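Local atomic coordinates of beta-lactamase (Escherichia coli, PDB entry 6PQ9), a protein that probably hydrolyses beta-lactam antibiotics, using water to open the lactam ring and give a substituted beta-amino acid, as other class A beta-lactamases do. Residues S106-K111 and R131-G136; K91-K96 and L119-I124. The protein carries 1 engineered substitution. One frame throughout, in Å; residues are numbered along the deposited sequence.

Contact 1: S106-K111 and R131-G136; sequences SPLRDK and RSDNNG. With SO4 (sulfate ion), chain L.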
ATOM      1  N   SER A 106       5.814 -10.401  11.819  1.00 37.09           N
ATOM      2  CA  SER A 106       5.793 -11.578  10.968  1.00 37.69           C
ATOM      3  C   SER A 106       4.909 -12.675  11.539  1.00 41.20           C
ATOM      4  O   SER A 106       5.394 -13.541  12.278  1.00 44.52           O
ATOM      5  CB  SER A 106       7.214 -12.109  10.767  1.00 38.14           C
ATOM      6  OG  SER A 106       7.222 -13.232   9.905  1.00 36.68           O
ATOM      7  N   PRO A 107       3.618 -12.682  11.216  1.00 33.96           N
ATOM      8  CA  PRO A 107       2.789 -13.852  11.552  1.00 39.08           C
ATOM      9  C   PRO A 107       3.347 -15.161  11.024  1.00 42.93           C
ATOM     10  O   PRO A 107       3.107 -16.221  11.618  1.00 41.30           O
ATOM     11  CB  PRO A 107       1.438 -13.514  10.911  1.00 38.64           C
ATOM     12  CG  PRO A 107       1.404 -12.008  10.892  1.00 38.05           C
ATOM     13  CD  PRO A 107       2.821 -11.535  10.750  1.00 38.51           C
ATOM     14  N   LEU A 108       4.087 -15.115   9.916  1.00 42.81           N
ATOM     15  CA  LEU A 108       4.692 -16.322   9.370  1.00 40.66           C
ATOM     16  C   LEU A 108       5.679 -16.924  10.358  1.00 42.13           C
ATOM     17  O   LEU A 108       5.644 -18.129  10.631  1.00 40.18           O
ATOM     18  CB  LEU A 108       5.385 -15.999   8.043  1.00 38.92           C
ATOM     19  CG  LEU A 108       4.815 -16.472   6.701  1.00 36.53           C
ATOM     20  CD1 LEU A 108       3.412 -16.999   6.836  1.00 29.52           C
ATOM     21  CD2 LEU A 108       4.900 -15.380   5.635  1.00 31.81           C
ATOM     22  N   ARG A 109       6.577 -16.098  10.905  1.00 41.22           N
ATOM     23  CA  ARG A 109       7.526 -16.606  11.889  1.00 43.28           C
ATOM     24  C   ARG A 109       6.808 -17.104  13.135  1.00 48.43           C
ATOM     25  O   ARG A 109       7.206 -18.112  13.728  1.00 47.09           O
ATOM     26  CB  ARG A 109       8.541 -15.532  12.270  1.00 44.29           C
ATOM     27  CG  ARG A 109       9.606 -16.029  13.258  1.00 48.40           C
ATOM     28  CD  ARG A 109       9.708 -15.110  14.465  1.00 52.38           C
ATOM     29  NE  ARG A 109       9.948 -13.749  14.018  1.00 59.96           N
ATOM     30  CZ  ARG A 109       9.105 -12.732  14.173  1.00 52.66           C
ATOM     31  NH1 ARG A 109       7.940 -12.890  14.805  1.00 45.78           N
ATOM     32  NH2 ARG A 109       9.442 -11.547  13.680  1.00 47.17           N
ATOM     33  N   ASP A 110       5.740 -16.415  13.542  1.00 40.32           N
ATOM     34  CA  ASP A 110       4.994 -16.840  14.721  1.00 46.85           C
ATOM     35  C   ASP A 110       4.343 -18.199  14.510  1.00 43.69           C
ATOM     36  O   ASP A 110       4.190 -18.966  15.464  1.00 42.38           O
ATOM     37  CB  ASP A 110       3.926 -15.798  15.081  1.00 43.91           C
ATOM     38  CG  ASP A 110       4.524 -14.481  15.560  1.00 51.68           C
ATOM     39  OD1 ASP A 110       5.708 -14.465  15.966  1.00 49.28           O
ATOM     40  OD2 ASP A 110       3.805 -13.455  15.518  1.00 56.85           O
ATOM     41  N   LYS A 111       3.943 -18.510  13.281  1.00 43.75           N
ATOM     42  CA  LYS A 111       3.298 -19.785  13.003  1.00 40.50           C
ATOM     43  C   LYS A 111       4.298 -20.914  12.759  1.00 41.46           C
ATOM     44  O   LYS A 111       4.013 -22.061  13.108  1.00 40.49           O
ATOM     45  CB  LYS A 111       2.366 -19.636  11.801  1.00 40.87           C
ATOM     46  CG  LYS A 111       1.459 -20.830  11.561  1.00 39.01           C
ATOM     47  CD  LYS A 111       0.565 -20.584  10.361  1.00 43.49           C
ATOM     48  CE  LYS A 111      -0.148 -21.859   9.924  1.00 52.98           C
ATOM     49  NZ  LYS A 111      -1.614 -21.825  10.231  1.00 61.03           N
ATOM     50  N   ARG A 131      -1.788  -9.141   6.048  1.00 34.81           N
ATOM     51  CA  ARG A 131      -1.266  -8.979   7.399  1.00 38.61           C
ATOM     52  C   ARG A 131       0.081  -8.278   7.420  1.00 35.90           C
ATOM     53  O   ARG A 131       0.668  -8.129   8.500  1.00 35.11           O
ATOM     54  CB  ARG A 131      -1.158 -10.346   8.109  1.00 34.81           C
ATOM     55  CG  ARG A 131      -2.479 -11.083   8.238  1.00 36.72           C
ATOM     56  CD  ARG A 131      -2.480 -12.043   9.418  1.00 47.18           C
ATOM     57  NE  ARG A 131      -2.452 -11.308  10.688  1.00 62.54           N
ATOM     58  CZ  ARG A 131      -2.214 -11.849  11.884  1.00 57.37           C
ATOM     59  NH1 ARG A 131      -1.981 -13.160  12.012  1.00 41.93           N
ATOM     60  NH2 ARG A 131      -2.214 -11.068  12.964  1.00 50.55           N
ATOM     61  N   SER A 132       0.604  -7.883   6.256  1.00 35.36           N
ATOM     62  CA  SER A 132       1.776  -7.015   6.162  1.00 33.45           C
ATOM     63  C   SER A 132       3.046  -7.679   6.697  1.00 34.49           C
ATOM     64  O   SER A 132       3.964  -6.996   7.161  1.00 30.06           O
ATOM     65  CB  SER A 132       1.517  -5.681   6.866  1.00 29.68           C
ATOM     66  OG  SER A 132       2.376  -4.685   6.343  1.00 45.66           O
ATOM     67  N   ASP A 133       3.118  -9.010   6.599  1.00 33.79           N
ATOM     68  CA  ASP A 133       4.286  -9.770   7.038  1.00 33.13           C
ATOM     69  C   ASP A 133       5.588  -9.243   6.429  1.00 34.10           C
ATOM     70  O   ASP A 133       5.728  -9.139   5.206  1.00 33.41           O
ATOM     71  CB  ASP A 133       4.085 -11.241   6.654  1.00 34.75           C
ATOM     72  CG  ASP A 133       4.946 -12.179   7.468  1.00 35.54           C
ATOM     73  OD1 ASP A 133       6.195 -12.062   7.432  1.00 33.60           O
ATOM     74  OD2 ASP A 133       4.367 -13.032   8.155  1.00 36.55           O
ATOM     75  N   ASN A 134       6.569  -8.955   7.283  1.00 33.98           N
ATOM     76  CA  ASN A 134       7.854  -8.475   6.773  1.00 35.14           C
ATOM     77  C   ASN A 134       8.749  -9.590   6.247  1.00 37.95           C
ATOM     78  O   ASN A 134       9.520  -9.360   5.304  1.00 37.51           O
ATOM     79  CB  ASN A 134       8.604  -7.696   7.848  1.00 35.92           C
ATOM     80  CG  ASN A 134       7.979  -6.355   8.104  1.00 35.94           C
ATOM     81  OD1 ASN A 134       7.373  -5.774   7.213  1.00 32.14           O
ATOM     82  ND2 ASN A 134       8.084  -5.873   9.329  1.00 36.25           N
ATOM     83  N   ASN A 135       8.698 -10.779   6.852  1.00 35.49           N
ATOM     84  CA  ASN A 135       9.491 -11.882   6.325  1.00 34.27           C
ATOM     85  C   ASN A 135       8.850 -12.446   5.065  1.00 32.21           C
ATOM     86  O   ASN A 135       9.556 -12.771   4.110  1.00 37.56           O
ATOM     87  CB  ASN A 135       9.683 -12.964   7.391  1.00 33.91           C
ATOM     88  CG  ASN A 135      10.577 -12.502   8.518  1.00 39.24           C
ATOM     89  OD1 ASN A 135      11.602 -11.853   8.280  1.00 36.47           O
ATOM     90  ND2 ASN A 135      10.186 -12.810   9.759  1.00 32.65           N
ATOM     91  N   GLY A 136       7.517 -12.524   5.028  1.00 33.65           N
ATOM     92  CA  GLY A 136       6.834 -12.817   3.777  1.00 33.00           C
ATOM     93  C   GLY A 136       7.225 -11.865   2.660  1.00 36.33           C
ATOM     94  O   GLY A 136       7.464 -12.286   1.525  1.00 35.26           O
TER
HETATM   95  S   SO4 L 311       3.930  -1.895   7.505  1.00 41.38           S
HETATM   96  O1  SO4 L 311       2.542  -2.208   7.168  1.00 37.93           O
HETATM   97  O2  SO4 L 311       4.792  -2.915   6.913  1.00 41.46           O
HETATM   98  O3  SO4 L 311       4.323  -0.584   6.976  1.00 37.40           O
HETATM   99  O4  SO4 L 311       4.045  -1.881   8.952  1.00 45.63           O
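The carboxylate of D133 reaches the N-terminal end of helix 107-111, N-cap included, with both oxygens. OD2 takes the backbone N of L108 at 2.7 Å, nearly along its own C-O axis, while OD1 accepts the hydroxyl OG of S106 at 2.9 Å on the syn side, 22° out of the carboxylate plane. From the opposite face of that plane comes G136 N, 2.8 Å from D133 OD1, so two firm donors grip this oxygen and N135 N adds a weak bond. D133 is thus N-cap of its own helix and binds the start of another; the two helix ends would probably stabilise its buried negative charge. Chi1 of D133 (-159°) swings the carboxylate away from its own N and across the L108 side chain at about a right angle, L108 CB 3.1 Å from D133 OD2. The S106 hydroxyl is the second junction: it donates a hydrogen bond to D133 OD1, caps helix 107-111 by accepting R109 N at 3.1 Å, and receives a weak bond from N135 ND2, which also donates to L101 O. Farther out, P107 CG sits over one face of the R131 guanidinium, offset from its middle, with P107 CB 3.6 Å from R131 NH1. The bend at chi3 of R131 (68°) turns the guanidinium back over the proline. S132, D133 and N134 form the SDN motif of class A enzymes. S132 OG is 2.6 Å from O1 of a sulfate, probably from the crystallisation liquor, hydrogen-bonded also to K71 NZ and to the backbone N of S239 and engineered G68; K71 NZ also bonds S132 O, and K236 NZ bonds S132 OG. L108 and D133 pack against A127, so the contact joins helix 107-111 to the turn between helices 121-130 and 134-144, beside the active site.

Contact 2: K91-K96 and L119-I124; sequences KKLFVK and LSISEI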
ATOM      1  N   LYS A  91       1.954 -23.512  -5.722  1.00 34.34           N
ATOM      2  CA  LYS A  91       3.323 -24.002  -5.689  1.00 36.17           C
ATOM      3  C   LYS A  91       3.969 -23.671  -4.347  1.00 40.77           C
ATOM      4  O   LYS A  91       3.799 -22.572  -3.812  1.00 42.71           O
ATOM      5  CB  LYS A  91       4.114 -23.379  -6.833  1.00 38.50           C
ATOM      6  CG  LYS A  91       5.609 -23.357  -6.631  1.00 38.59           C
ATOM      7  CD  LYS A  91       6.180 -24.701  -6.942  1.00 44.85           C
ATOM      8  CE  LYS A  91       7.663 -24.620  -7.179  1.00 45.08           C
ATOM      9  NZ  LYS A  91       8.245 -25.993  -7.033  1.00 47.00           N
ATOM     10  N   LYS A  92       4.714 -24.623  -3.799  1.00 41.39           N
ATOM     11  CA  LYS A  92       5.298 -24.468  -2.475  1.00 36.92           C
ATOM     12  C   LYS A  92       6.776 -24.121  -2.557  1.00 37.62           C
ATOM     13  O   LYS A  92       7.526 -24.709  -3.344  1.00 43.42           O
ATOM     14  CB  LYS A  92       5.101 -25.731  -1.649  1.00 36.32           C
ATOM     15  CG  LYS A  92       3.656 -25.915  -1.227  1.00 39.80           C
ATOM     16  CD  LYS A  92       3.522 -26.869  -0.051  1.00 46.67           C
ATOM     17  CE  LYS A  92       2.065 -27.254   0.188  1.00 49.60           C
ATOM     18  NZ  LYS A  92       1.965 -28.448   1.067  1.00 66.39           N
ATOM     19  N   LEU A  93       7.180 -23.154  -1.740  1.00 33.42           N
ATOM     20  CA  LEU A  93       8.560 -22.704  -1.632  1.00 40.52           C
ATOM     21  C   LEU A  93       9.102 -23.092  -0.264  1.00 41.09           C
ATOM     22  O   LEU A  93       8.431 -22.890   0.757  1.00 35.61           O
ATOM     23  CB  LEU A  93       8.664 -21.186  -1.817  1.00 35.36           C
ATOM     24  CG  LEU A  93       8.140 -20.680  -3.157  1.00 38.41           C
ATOM     25  CD1 LEU A  93       8.327 -19.194  -3.286  1.00 36.72           C
ATOM     26  CD2 LEU A  93       8.857 -21.415  -4.271  1.00 39.68           C
ATOM     27  N   PHE A  94      10.305 -23.651  -0.244  1.00 36.99           N
ATOM     28  CA  PHE A  94      10.952 -23.967   1.019  1.00 43.72           C
ATOM     29  C   PHE A  94      11.556 -22.699   1.610  1.00 38.91           C
ATOM     30  O   PHE A  94      12.345 -22.013   0.955  1.00 37.31           O
ATOM     31  CB  PHE A  94      12.032 -25.035   0.825  1.00 40.35           C
ATOM     32  CG  PHE A  94      12.739 -25.424   2.096  1.00 38.52           C
ATOM     33  CD1 PHE A  94      13.857 -24.718   2.534  1.00 40.64           C
ATOM     34  CD2 PHE A  94      12.283 -26.496   2.860  1.00 44.05           C
ATOM     35  CE1 PHE A  94      14.506 -25.073   3.706  1.00 37.42           C
ATOM     36  CE2 PHE A  94      12.931 -26.860   4.023  1.00 40.24           C
ATOM     37  CZ  PHE A  94      14.047 -26.144   4.447  1.00 42.75           C
ATOM     38  N   VAL A  95      11.208 -22.411   2.858  1.00 42.84           N
ATOM     39  CA  VAL A  95      11.628 -21.199   3.553  1.00 41.30           C
ATOM     40  C   VAL A  95      12.613 -21.600   4.644  1.00 38.36           C
ATOM     41  O   VAL A  95      12.274 -22.385   5.534  1.00 34.82           O
ATOM     42  CB  VAL A  95      10.421 -20.453   4.140  1.00 37.02           C
ATOM     43  CG1 VAL A  95      10.875 -19.258   4.968  1.00 33.52           C
ATOM     44  CG2 VAL A  95       9.486 -20.039   3.013  1.00 32.00           C
ATOM     45  N   LYS A  96      13.831 -21.073   4.574  1.00 36.67           N
ATOM     46  CA  LYS A  96      14.825 -21.401   5.584  1.00 40.58           C
ATOM     47  C   LYS A  96      14.514 -20.688   6.898  1.00 46.92           C
ATOM     48  O   LYS A  96      13.963 -19.577   6.916  1.00 45.56           O
ATOM     49  CB  LYS A  96      16.233 -21.034   5.095  1.00 39.81           C
ATOM     50  CG  LYS A  96      16.557 -21.634   3.731  1.00 43.08           C
ATOM     51  CD  LYS A  96      18.032 -21.530   3.397  1.00 46.60           C
ATOM     52  CE  LYS A  96      18.364 -20.162   2.830  1.00 52.95           C
ATOM     53  NZ  LYS A  96      19.789 -20.082   2.408  1.00 61.82           N
ATOM     54  N   LEU A 119       5.997 -23.679   2.162  1.00 40.09           N
ATOM     55  CA  LEU A 119       4.801 -22.846   2.197  1.00 35.47           C
ATOM     56  C   LEU A 119       4.383 -22.488   0.784  1.00 40.19           C
ATOM     57  O   LEU A 119       5.224 -22.161  -0.067  1.00 40.37           O
ATOM     58  CB  LEU A 119       5.024 -21.565   3.001  1.00 34.96           C
ATOM     59  CG  LEU A 119       5.491 -21.749   4.445  1.00 42.07           C
ATOM     60  CD1 LEU A 119       5.812 -20.398   5.074  1.00 34.87           C
ATOM     61  CD2 LEU A 119       4.420 -22.481   5.225  1.00 41.73           C
ATOM     62  N   SER A 120       3.085 -22.556   0.534  1.00 34.46           N
ATOM     63  CA  SER A 120       2.589 -22.174  -0.771  1.00 34.90           C
ATOM     64  C   SER A 120       2.742 -20.670  -0.963  1.00 37.63           C
ATOM     65  O   SER A 120       2.681 -19.884  -0.010  1.00 36.14           O
ATOM     66  CB  SER A 120       1.129 -22.591  -0.927  1.00 34.07           C
ATOM     67  OG  SER A 120       0.269 -21.712  -0.227  1.00 37.50           O
ATOM     68  N   ILE A 121       2.957 -20.270  -2.212  1.00 38.04           N
ATOM     69  CA  ILE A 121       3.044 -18.844  -2.509  1.00 36.99           C
ATOM     70  C   ILE A 121       1.760 -18.139  -2.077  1.00 38.50           C
ATOM     71  O   ILE A 121       1.788 -17.018  -1.546  1.00 30.75           O
ATOM     72  CB  ILE A 121       3.362 -18.658  -4.001  1.00 37.53           C
ATOM     73  CG1 ILE A 121       4.753 -19.264  -4.274  1.00 32.56           C
ATOM     74  CG2 ILE A 121       3.290 -17.184  -4.389  1.00 35.53           C
ATOM     75  CD1 ILE A 121       5.104 -19.440  -5.745  1.00 34.22           C
ATOM     76  N   SER A 122       0.623 -18.816  -2.249  1.00 34.76           N
ATOM     77  CA  SER A 122      -0.658 -18.334  -1.753  1.00 33.39           C
ATOM     78  C   SER A 122      -0.584 -17.928  -0.279  1.00 38.53           C
ATOM     79  O   SER A 122      -0.971 -16.810   0.091  1.00 35.91           O
ATOM     80  CB  SER A 122      -1.708 -19.422  -1.964  1.00 37.90           C
ATOM     81  OG  SER A 122      -3.012 -18.919  -1.765  1.00 44.69           O
ATOM     82  N   GLU A 123      -0.073 -18.816   0.580  1.00 33.25           N
ATOM     83  CA  GLU A 123      -0.042 -18.504   2.005  1.00 35.17           C
ATOM     84  C   GLU A 123       0.946 -17.376   2.317  1.00 36.95           C
ATOM     85  O   GLU A 123       0.676 -16.535   3.186  1.00 39.39           O
ATOM     86  CB  GLU A 123       0.286 -19.752   2.828  1.00 35.73           C
ATOM     87  CG  GLU A 123       0.255 -19.470   4.340  1.00 37.83           C
ATOM     88  CD  GLU A 123       0.740 -20.632   5.200  1.00 42.63           C
ATOM     89  OE1 GLU A 123       0.785 -21.777   4.706  1.00 40.90           O
ATOM     90  OE2 GLU A 123       1.055 -20.396   6.388  1.00 46.09           O
ATOM     91  N   ILE A 124       2.089 -17.336   1.627  1.00 38.15           N
ATOM     92  CA  ILE A 124       3.046 -16.251   1.843  1.00 37.10           C
ATOM     93  C   ILE A 124       2.469 -14.921   1.365  1.00 34.77           C
ATOM     94  O   ILE A 124       2.674 -13.878   1.999  1.00 35.14           O
ATOM     95  CB  ILE A 124       4.383 -16.563   1.145  1.00 40.10           C
ATOM     96  CG1 ILE A 124       4.931 -17.917   1.606  1.00 34.23           C
ATOM     97  CG2 ILE A 124       5.392 -15.448   1.410  1.00 31.13           C
ATOM     98  CD1 ILE A 124       5.898 -18.548   0.633  1.00 37.82           C
TER
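L93 and L119 form an antiparallel hydrogen-bonded pair, L93 N to L119 O at 2.8 Å and L119 N to L93 O at 2.9 Å, with K92 and S120 as the adjoining non-hydrogen-bonded pair. This is the small two-stranded sheet of 92-95 with 117-120, on the helical side of the class A beta-lactamase fold and separate from its five-stranded sheet. The pairing carries on past S120 into the first helical residue, where I121 N donates to K91 O at 2.9 Å; that carbonyl also receives a CA-H...O contact from S120. On the face of the sheet that holds L93 and L119, the isobutyl group of L93 leans obliquely across the sec-butyl chain of I121, its CD1 3.7 Å from I121 CG1. Chi1 of I121 (-64°) puts CG1 opposite its carbonyl carbon, bringing it close to K91 O and up to the leucine. Nearer the end of the strand, V95 CG2 approaches L119 CD1 at 4.2 Å. L93, V95 and I121 face helices: L93 and I121 both pack on F143 and V95 on I139 of helix 134-144, while I121 also touches V78 and L82 of helix 70-85. On the other face, the aliphatic CG of K92 lies alongside S120, while the rest of the chain runs on extended, taking NZ off from the two strands. S120 ends the strand and begins helix 121-130, so strand pairing and helix start share one residue. Its OG, placed between the backbone N and the carbonyl carbon (chi1 77°), caps the first turn by accepting E123 N at 3.0 Å.

In the fold
From the N terminus the four segments come as 91-96, 106-111, 119-124 and 131-136, and the contacts join the first to the third and the second to the fourth, so they cross rather than nest. Contact 2 closes a 22-residue excursion that carries helix 107-111; contact 1 closes one of 19 residues that includes strand 117-120 and all of helix 121-130. Each closure therefore holds a segment belonging to the other. Their centres lie about 12 Å apart, and the two contacts touch by packing, with G136 O 3.8 Å from I124 CG2. Together they connect the outlying two-stranded sheet, through helix 121-130, to the SDN turn at the active site.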